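UL18 protein (Human herpesvirus 5, PDB 3D2U) is a viral MHC class I homologue that probably engages the host inhibitory receptor LILRB1 and thereby modulates natural killer cell activity. Local coordinates at residues V2-Y7 against T97-C102; A112-F117 against E126-L131; P137-S142 against Y150-I155. The protein carries 4 engineered substitutions. All blocks are in the same frame, centred on the assembly; numbering follows the deposited sequence.

The chain opens with strand 2-11, and interaction 1 pairs it with strand 95-104, closing a long excursion through three further strands and the helices 51-58 and 62-88. The next strand, 110-119, lies beside 95-104, so interaction 2 continues the same sheet outward: it closes the short 110-119/122-127 hairpin at one margin. Interactions 1 and 2 touch directly through E101 N and Y114 O and through T99 N and G116 O. Beyond the sheet, interaction 3 closes the loop leading to helix 148-156. The three contacts follow in series, neither nested nor crossed, and tie together sheet centre, sheet edge and flanking helix within the MHC class I alpha 1/alpha 2 family region.

Interaction 1: V2-Y7 against T97-C102; sequences VLRYGY and TWTHEC. With NAG (2-acetamido-2-deoxy-beta-D-glucopyranose), chain N.
Y7 and W98 form an offset stack, the tyrosine ring lying 4.0 Å, centroid to centroid, from the five-membered ring of the indole with the planes 10° apart. Y7 CB adds a CH-pi contact over the face of the six-membered ring. At the edge of the Y7 ring, Y7 OH meets H100 NE2; their separation of 2.5 Å is doubtfully short, and either may be the donor. H100 has CG between its backbone N and carbonyl carbon (chi1 48°), which leans the imidazole toward the partner strand until H100 CE1 is 3.2 Å from Y5 CB. Its other nitrogen, ND1, shares a water with L3 O.

On the other face of the sheet, T99 OG1 reaches Y5 O at 2.6 Å from above the carbonyl plane, while H100 N is a second donor to the same oxygen. R4 and E101 run side by side here, joined by a long salt bridge, and E101 OE2 turns to the attached NAG. Between these faces the strands pair antiparallel, with L3-C102, Y5-H100 and Y7-W98 hydrogen-bonded.

Strands 17-25 and 110-119 flank the pair in the MHC class I platform. The disulfide of C102 with C174 ties it to helix 173-184, and Y5 OH bonds the backbone of the bound peptide.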
# COMPACT_ATOMS: atom_id res chain seq x y z
N VAL A 2 -23.61 -0.65 -0.49
CA VAL A 2 -22.96 0.36 -1.30
C VAL A 2 -22.66 -0.19 -2.68
O VAL A 2 -21.98 -1.21 -2.85
CB VAL A 2 -21.67 0.94 -0.59
CG1 VAL A 2 -21.08 -0.09 0.36
CG2 VAL A 2 -20.63 1.38 -1.61
N LEU A 3 -23.25 0.46 -3.68
CA LEU A 3 -23.05 0.09 -5.06
C LEU A 3 -22.14 1.18 -5.63
O LEU A 3 -22.52 2.35 -5.70
CB LEU A 3 -24.40 0.06 -5.79
CG LEU A 3 -24.39 -0.35 -7.26
CD1 LEU A 3 -23.55 -1.61 -7.46
CD2 LEU A 3 -25.82 -0.58 -7.73
N ARG A 4 -20.93 0.78 -6.01
CA ARG A 4 -19.94 1.72 -6.54
C ARG A 4 -19.44 1.32 -7.92
O ARG A 4 -19.24 0.14 -8.20
CB ARG A 4 -18.74 1.80 -5.57
CG ARG A 4 -17.56 2.61 -6.10
CD ARG A 4 -16.51 2.97 -5.01
NE ARG A 4 -15.52 1.92 -4.71
CZ ARG A 4 -15.71 0.92 -3.85
NH1 ARG A 4 -16.86 0.79 -3.19
NH2 ARG A 4 -14.73 0.05 -3.62
N TYR A 5 -19.25 2.32 -8.78
CA TYR A 5 -18.72 2.07 -10.11
C TYR A 5 -17.44 2.88 -10.30
O TYR A 5 -17.39 4.07 -9.99
CB TYR A 5 -19.75 2.42 -11.18
CG TYR A 5 -20.77 1.33 -11.40
CD1 TYR A 5 -20.53 0.30 -12.32
CD2 TYR A 5 -21.96 1.31 -10.68
CE1 TYR A 5 -21.45 -0.72 -12.49
CE2 TYR A 5 -22.89 0.29 -10.85
CZ TYR A 5 -22.63 -0.72 -11.76
OH TYR A 5 -23.54 -1.73 -11.92
N GLY A 6 -16.39 2.22 -10.77
CA GLY A 6 -15.13 2.91 -10.98
C GLY A 6 -14.79 2.92 -12.46
O GLY A 6 -14.81 1.87 -13.10
N TYR A 7 -14.48 4.10 -12.99
CA TYR A 7 -14.12 4.22 -14.40
C TYR A 7 -12.70 4.73 -14.57
O TYR A 7 -12.33 5.79 -14.06
CB TYR A 7 -15.05 5.19 -15.13
CG TYR A 7 -16.54 4.96 -14.98
CD1 TYR A 7 -17.19 5.17 -13.76
CD2 TYR A 7 -17.32 4.60 -16.09
CE1 TYR A 7 -18.57 5.04 -13.65
CE2 TYR A 7 -18.71 4.48 -15.99
CZ TYR A 7 -19.33 4.70 -14.77
OH TYR A 7 -20.70 4.60 -14.67
N THR A 97 -10.08 9.29 -14.05
CA THR A 97 -10.65 8.28 -13.17
C THR A 97 -11.87 8.91 -12.56
O THR A 97 -11.77 9.96 -11.93
CB THR A 97 -9.72 7.92 -12.02
OG1 THR A 97 -9.28 9.12 -11.36
CG2 THR A 97 -8.52 7.12 -12.51
N TRP A 98 -13.03 8.30 -12.74
CA TRP A 98 -14.24 8.85 -12.15
C TRP A 98 -15.06 7.75 -11.53
O TRP A 98 -14.90 6.56 -11.85
CB TRP A 98 -15.04 9.69 -13.16
CG TRP A 98 -15.73 8.99 -14.28
CD1 TRP A 98 -17.07 8.73 -14.38
CD2 TRP A 98 -15.15 8.54 -15.51
NE1 TRP A 98 -17.36 8.16 -15.59
CE2 TRP A 98 -16.21 8.04 -16.31
CE3 TRP A 98 -13.85 8.51 -16.02
CZ2 TRP A 98 -16.00 7.52 -17.60
CZ3 TRP A 98 -13.64 7.99 -17.31
CH2 TRP A 98 -14.71 7.51 -18.08
N THR A 99 -15.94 8.13 -10.61
CA THR A 99 -16.71 7.14 -9.89
C THR A 99 -18.03 7.67 -9.34
O THR A 99 -18.18 8.87 -9.12
CB THR A 99 -15.86 6.63 -8.71
OG1 THR A 99 -16.56 5.59 -8.02
CG2 THR A 99 -15.55 7.78 -7.74
N HIS A 100 -18.98 6.77 -9.14
CA HIS A 100 -20.25 7.15 -8.54
C HIS A 100 -20.64 6.07 -7.54
O HIS A 100 -20.38 4.89 -7.74
CB HIS A 100 -21.36 7.45 -9.57
CG HIS A 100 -21.51 6.43 -10.65
ND1 HIS A 100 -22.04 5.18 -10.44
CD2 HIS A 100 -21.29 6.52 -11.99
CE1 HIS A 100 -22.14 4.54 -11.59
NE2 HIS A 100 -21.69 5.33 -12.55
N GLU A 101 -21.20 6.54 -6.44
CA GLU A 101 -21.56 5.68 -5.33
C GLU A 101 -22.96 5.90 -4.81
O GLU A 101 -23.47 7.03 -4.76
CB GLU A 101 -20.57 5.91 -4.20
CG GLU A 101 -20.08 4.67 -3.54
CD GLU A 101 -19.13 4.99 -2.42
OE1 GLU A 101 -18.19 4.21 -2.21
OE2 GLU A 101 -19.33 6.04 -1.77
N CYS A 102 -23.51 4.79 -4.35
CA CYS A 102 -24.87 4.64 -3.85
C CYS A 102 -24.90 4.13 -2.42
O CYS A 102 -24.52 2.99 -2.20
CB CYS A 102 -25.45 3.50 -4.59
SG CYS A 102 -27.06 3.46 -5.30
C1 NAG N . -20.85 5.51 0.71
C2 NAG N . -20.51 6.83 1.36
C3 NAG N . -19.06 6.66 1.68
C4 NAG N . -18.88 5.56 2.69
C5 NAG N . -19.53 4.24 2.23
C6 NAG N . -19.62 3.18 3.33
C7 NAG N . -21.86 8.21 -0.08
C8 NAG N . -22.11 7.76 -1.51
N2 NAG N . -20.67 7.93 0.44
O1 NAG N . -22.07 5.58 0.06
O3 NAG N . -18.48 7.87 2.15
O4 NAG N . -17.50 5.38 2.71
O5 NAG N . -20.86 4.48 1.72
O6 NAG N . -18.52 2.28 3.23
O7 NAG N . -22.72 8.79 0.55
O HOH W 1 -23.20 3.89 -8.29

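Interaction 2: A112-F117 against E126-L131; sequences AGYEGF and ELKDNL. With NAG (2-acetamido-2-deoxy-beta-D-glucopyranose), chain N.
E115 and L127 are a hydrogen-bonded pair of the antiparallel hairpin 110-119/122-127, at the margin of the platform sheet where the last strand runs out into a turn. E115 N donates to L127 O at 3.1 Å, and L127 N returns the bond to E115 O at 2.9 Å.

The distinctive side-chain feature is Y114. With CG anti to the backbone N (chi1 173°), its ring extends along the hairpin, and Y114 OH donates a hydrogen bond to E126 OE1 at 2.7 Å. That oxygen accepts on its anti lone pair and lies in the plane of the phenol ring, whereas the carboxylate as a whole stands at 90° to it. K128 runs alongside the ring and sends NZ back to the same carboxylate oxygen in a long salt bridge. G116, lacking a side chain, leaves room for Y114 OH. Farther on, the type II' turn K128-L131 brings L131 CD2 to 3.7 Å from G113 O. The acetamide methyl of the glycan lies near Y114 N.

Within the sheet, strand 95-104 borders 110-119 on its other side. E115 OE2 bonds Q166 of helix 161-171, and E115 also packs on the bound peptide.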
# COMPACT_ATOMS: atom_id res chain seq x y z
N ALA A 112 -27.15 7.97 0.98
CA ALA A 112 -26.19 8.95 0.48
C ALA A 112 -25.64 8.69 -0.93
O ALA A 112 -25.65 7.55 -1.42
CB ALA A 112 -25.05 9.08 1.47
N GLY A 113 -25.16 9.76 -1.57
CA GLY A 113 -24.62 9.66 -2.92
C GLY A 113 -23.33 10.44 -3.17
O GLY A 113 -22.97 11.35 -2.42
N TYR A 114 -22.64 10.08 -4.25
CA TYR A 114 -21.38 10.72 -4.63
C TYR A 114 -20.97 10.46 -6.07
O TYR A 114 -21.11 9.35 -6.57
CB TYR A 114 -20.23 10.21 -3.74
CG TYR A 114 -18.86 10.71 -4.17
CD1 TYR A 114 -18.42 11.98 -3.81
CD2 TYR A 114 -17.99 9.91 -4.91
CE1 TYR A 114 -17.16 12.45 -4.17
CE2 TYR A 114 -16.72 10.37 -5.29
CZ TYR A 114 -16.31 11.64 -4.91
OH TYR A 114 -15.06 12.11 -5.24
N GLU A 115 -20.45 11.49 -6.72
CA GLU A 115 -19.91 11.34 -8.07
C GLU A 115 -18.62 12.15 -8.04
O GLU A 115 -18.59 13.27 -7.52
CB GLU A 115 -20.85 11.86 -9.17
CG GLU A 115 -20.27 11.56 -10.57
CD GLU A 115 -21.31 11.47 -11.68
OE1 GLU A 115 -21.09 12.08 -12.75
OE2 GLU A 115 -22.34 10.78 -11.49
N GLY A 116 -17.55 11.57 -8.56
CA GLY A 116 -16.28 12.25 -8.55
C GLY A 116 -15.36 11.97 -9.72
O GLY A 116 -15.32 10.86 -10.26
N PHE A 117 -14.60 12.99 -10.10
CA PHE A 117 -13.65 12.90 -11.20
C PHE A 117 -12.27 13.33 -10.75
O PHE A 117 -12.13 14.23 -9.92
CB PHE A 117 -14.04 13.80 -12.37
CG PHE A 117 -15.33 13.43 -13.02
CD1 PHE A 117 -16.53 13.63 -12.36
CD2 PHE A 117 -15.35 12.87 -14.29
CE1 PHE A 117 -17.73 13.28 -12.96
CE2 PHE A 117 -16.54 12.51 -14.89
CZ PHE A 117 -17.74 12.72 -14.23
N GLU A 126 -16.32 17.22 -8.00
CA GLU A 126 -17.10 16.30 -7.19
C GLU A 126 -18.54 16.77 -7.00
O GLU A 126 -18.86 17.93 -7.24
CB GLU A 126 -16.43 16.14 -5.82
CG GLU A 126 -14.96 15.76 -5.89
CD GLU A 126 -14.33 15.54 -4.53
OE1 GLU A 126 -14.21 14.37 -4.11
OE2 GLU A 126 -13.96 16.54 -3.87
N LEU A 127 -19.39 15.84 -6.58
CA LEU A 127 -20.80 16.10 -6.33
C LEU A 127 -21.18 15.29 -5.09
O LEU A 127 -21.15 14.06 -5.12
CB LEU A 127 -21.66 15.67 -7.53
CG LEU A 127 -23.16 15.92 -7.39
CD1 LEU A 127 -23.41 17.42 -7.27
CD2 LEU A 127 -23.91 15.37 -8.60
N LYS A 128 -21.52 15.98 -4.01
CA LYS A 128 -21.86 15.33 -2.76
C LYS A 128 -23.19 15.80 -2.22
O LYS A 128 -23.97 16.45 -2.90
CB LYS A 128 -20.83 15.61 -1.69
CG LYS A 128 -19.40 15.26 -2.06
CD LYS A 128 -18.44 15.88 -1.07
CE LYS A 128 -17.01 15.56 -1.47
NZ LYS A 128 -16.54 14.28 -0.86
N ASP A 129 -23.42 15.49 -0.96
CA ASP A 129 -24.57 15.93 -0.19
C ASP A 129 -25.85 16.10 -1.00
O ASP A 129 -26.22 15.18 -1.72
CB ASP A 129 -24.25 17.22 0.53
CG ASP A 129 -22.86 17.15 1.10
OD1 ASP A 129 -22.36 16.04 1.33
OD2 ASP A 129 -22.25 18.21 1.32
N ASN A 130 -26.49 17.18 -0.91
CA ASN A 130 -27.72 17.29 -1.71
C ASN A 130 -27.59 16.88 -3.21
O ASN A 130 -28.60 16.70 -3.89
CB ASN A 130 -28.25 18.71 -1.57
CG ASN A 130 -27.23 19.77 -1.86
OD1 ASN A 130 -27.52 20.72 -2.60
ND2 ASN A 130 -26.03 19.65 -1.28
N LEU A 131 -26.37 16.73 -3.71
CA LEU A 131 -26.12 16.36 -5.10
C LEU A 131 -26.69 17.38 -6.09
O LEU A 131 -27.27 17.04 -7.13
CB LEU A 131 -26.65 14.94 -5.35
CG LEU A 131 -26.01 13.90 -4.41
CD1 LEU A 131 -26.65 12.52 -4.57
CD2 LEU A 131 -24.51 13.82 -4.68
C1 NAG N . -20.85 5.51 0.71
C2 NAG N . -20.51 6.83 1.36
C3 NAG N . -19.06 6.66 1.68
C4 NAG N . -18.88 5.56 2.69
C5 NAG N . -19.53 4.24 2.23
C6 NAG N . -19.62 3.18 3.33
C7 NAG N . -21.86 8.21 -0.08
C8 NAG N . -22.11 7.76 -1.51
N2 NAG N . -20.67 7.93 0.44
O1 NAG N . -22.07 5.58 0.06
O3 NAG N . -18.48 7.87 2.15
O4 NAG N . -17.50 5.38 2.71
O5 NAG N . -20.86 4.48 1.72
O6 NAG N . -18.52 2.28 3.23
O7 NAG N . -22.72 8.79 0.55

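Interaction 3: P137-S142 against Y150-I155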
# COMPACT_ATOMS: atom_id res chain seq x y z
N PRO A 137 -11.25 21.45 -8.12
CA PRO A 137 -9.99 20.99 -7.53
C PRO A 137 -9.64 21.70 -6.25
O PRO A 137 -10.25 22.71 -5.88
CB PRO A 137 -8.96 21.32 -8.62
CG PRO A 137 -9.76 21.33 -9.88
CD PRO A 137 -11.03 22.02 -9.45
N ASN A 138 -8.66 21.15 -5.55
CA ASN A 138 -8.18 21.80 -4.35
C ASN A 138 -6.97 22.53 -4.92
O ASN A 138 -5.84 22.05 -4.84
CB ASN A 138 -7.75 20.80 -3.29
CG ASN A 138 -7.47 21.47 -1.96
OD1 ASN A 138 -8.13 22.45 -1.60
ND2 ASN A 138 -6.52 20.94 -1.21
N TYR A 139 -7.22 23.68 -5.53
CA TYR A 139 -6.16 24.46 -6.16
C TYR A 139 -4.97 24.83 -5.29
O TYR A 139 -3.93 25.24 -5.81
CB TYR A 139 -6.74 25.73 -6.77
CG TYR A 139 -7.69 25.48 -7.91
CD1 TYR A 139 -9.01 25.95 -7.86
CD2 TYR A 139 -7.28 24.82 -9.06
CE1 TYR A 139 -9.88 25.77 -8.92
CE2 TYR A 139 -8.15 24.62 -10.14
CZ TYR A 139 -9.44 25.10 -10.06
OH TYR A 139 -10.30 24.93 -11.12
N GLU A 140 -5.09 24.70 -3.97
CA GLU A 140 -3.97 25.05 -3.10
C GLU A 140 -2.83 24.02 -3.13
O GLU A 140 -1.68 24.38 -2.94
CB GLU A 140 -4.45 25.26 -1.65
N ILE A 141 -3.16 22.76 -3.39
CA ILE A 141 -2.14 21.72 -3.41
C ILE A 141 -1.99 21.02 -4.76
O ILE A 141 -1.10 20.19 -4.94
CB ILE A 141 -2.44 20.61 -2.38
CG1 ILE A 141 -3.78 19.94 -2.72
CG2 ILE A 141 -2.50 21.21 -0.97
CD1 ILE A 141 -4.07 18.69 -1.91
N SER A 142 -2.86 21.35 -5.71
CA SER A 142 -2.84 20.69 -7.02
C SER A 142 -2.20 21.42 -8.19
O SER A 142 -2.40 22.62 -8.37
CB SER A 142 -4.28 20.32 -7.40
OG SER A 142 -4.32 19.65 -8.64
N TYR A 150 -9.83 27.55 -16.79
CA TYR A 150 -10.45 26.60 -17.72
C TYR A 150 -11.30 25.58 -16.94
O TYR A 150 -12.44 25.31 -17.30
CB TYR A 150 -9.41 25.84 -18.54
CG TYR A 150 -9.97 24.63 -19.30
CD1 TYR A 150 -10.51 24.76 -20.58
CD2 TYR A 150 -9.95 23.36 -18.72
CE1 TYR A 150 -11.02 23.64 -21.27
CE2 TYR A 150 -10.45 22.24 -19.39
CZ TYR A 150 -10.98 22.38 -20.66
OH TYR A 150 -11.45 21.27 -21.30
N ILE A 151 -10.73 25.02 -15.87
CA ILE A 151 -11.47 24.04 -15.08
C ILE A 151 -12.73 24.66 -14.47
O ILE A 151 -13.82 24.10 -14.59
CB ILE A 151 -10.56 23.41 -13.97
CG1 ILE A 151 -9.34 22.73 -14.60
CG2 ILE A 151 -11.33 22.36 -13.17
CD1 ILE A 151 -9.69 21.61 -15.58
N ASP A 152 -12.60 25.82 -13.84
CA ASP A 152 -13.74 26.51 -13.23
C ASP A 152 -14.81 26.81 -14.26
O ASP A 152 -16.01 26.79 -13.96
CB ASP A 152 -13.28 27.81 -12.57
CG ASP A 152 -12.52 27.56 -11.29
OD1 ASP A 152 -12.20 26.39 -11.03
OD2 ASP A 152 -12.25 28.52 -10.54
N GLY A 153 -14.36 27.07 -15.49
CA GLY A 153 -15.28 27.35 -16.57
C GLY A 153 -16.03 26.10 -16.98
O GLY A 153 -17.21 26.17 -17.33
N LYS A 154 -15.36 24.96 -16.95
CA LYS A 154 -16.01 23.71 -17.31
C LYS A 154 -17.00 23.32 -16.23
O LYS A 154 -18.12 22.90 -16.52
CB LYS A 154 -15.00 22.57 -17.51
CG LYS A 154 -14.32 22.57 -18.86
CD LYS A 154 -15.30 22.90 -19.97
CE LYS A 154 -14.75 22.55 -21.34
NZ LYS A 154 -15.43 21.35 -21.90
N ILE A 155 -16.57 23.46 -14.97
CA ILE A 155 -17.42 23.14 -13.85
C ILE A 155 -18.62 24.08 -13.79
O ILE A 155 -19.76 23.64 -13.62
CB ILE A 155 -16.64 23.20 -12.50
CG1 ILE A 155 -15.57 22.11 -12.46
CG2 ILE A 155 -17.60 23.02 -11.33
CD1 ILE A 155 -14.59 22.23 -11.30
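Y139 and D152 supply the polar part of this surface contact, which joins the loop after strand 122-127 to the first helix that follows, 148-156, in the alpha 2 half of the MHC class I fold. The two side chains approach from opposite directions, and Y139 OH donates to D152 OD1. At 2.4 Å the modelled distance is too short to be trusted in detail. The acceptor oxygen lies at the edge of the phenol ring, in its plane, while the carboxylate is turned 56° against that plane. D152 has CG anti to its own carbonyl carbon (chi1 -73°), a setting that lets the carboxylate reach from the flank of the helix toward the loop.

Apolar contacts accompany this bond on the same helical surface. P137 sets CD against I151 CG2 at 3.7 Å, and meets the tip of I155 with CD 4.0 Å from I155 CD1. I151 also borders the tyrosine, its CB lying at the ring edge beside the hydroxyl. Within the loop, P137 CB sits over one face of the Y139 ring, so the ring is flanked by proline while its hydroxyl end reaches the helix.

Around the pair, I151 packs on L88 of helix 62-88 and on L124 of strand 122-127, and I155 on M125 of that strand. The chemistry thus combines one directional bond, its length doubtful, with a small apolar patch; a charge on D152, if present, would probably polarise the phenol O-H.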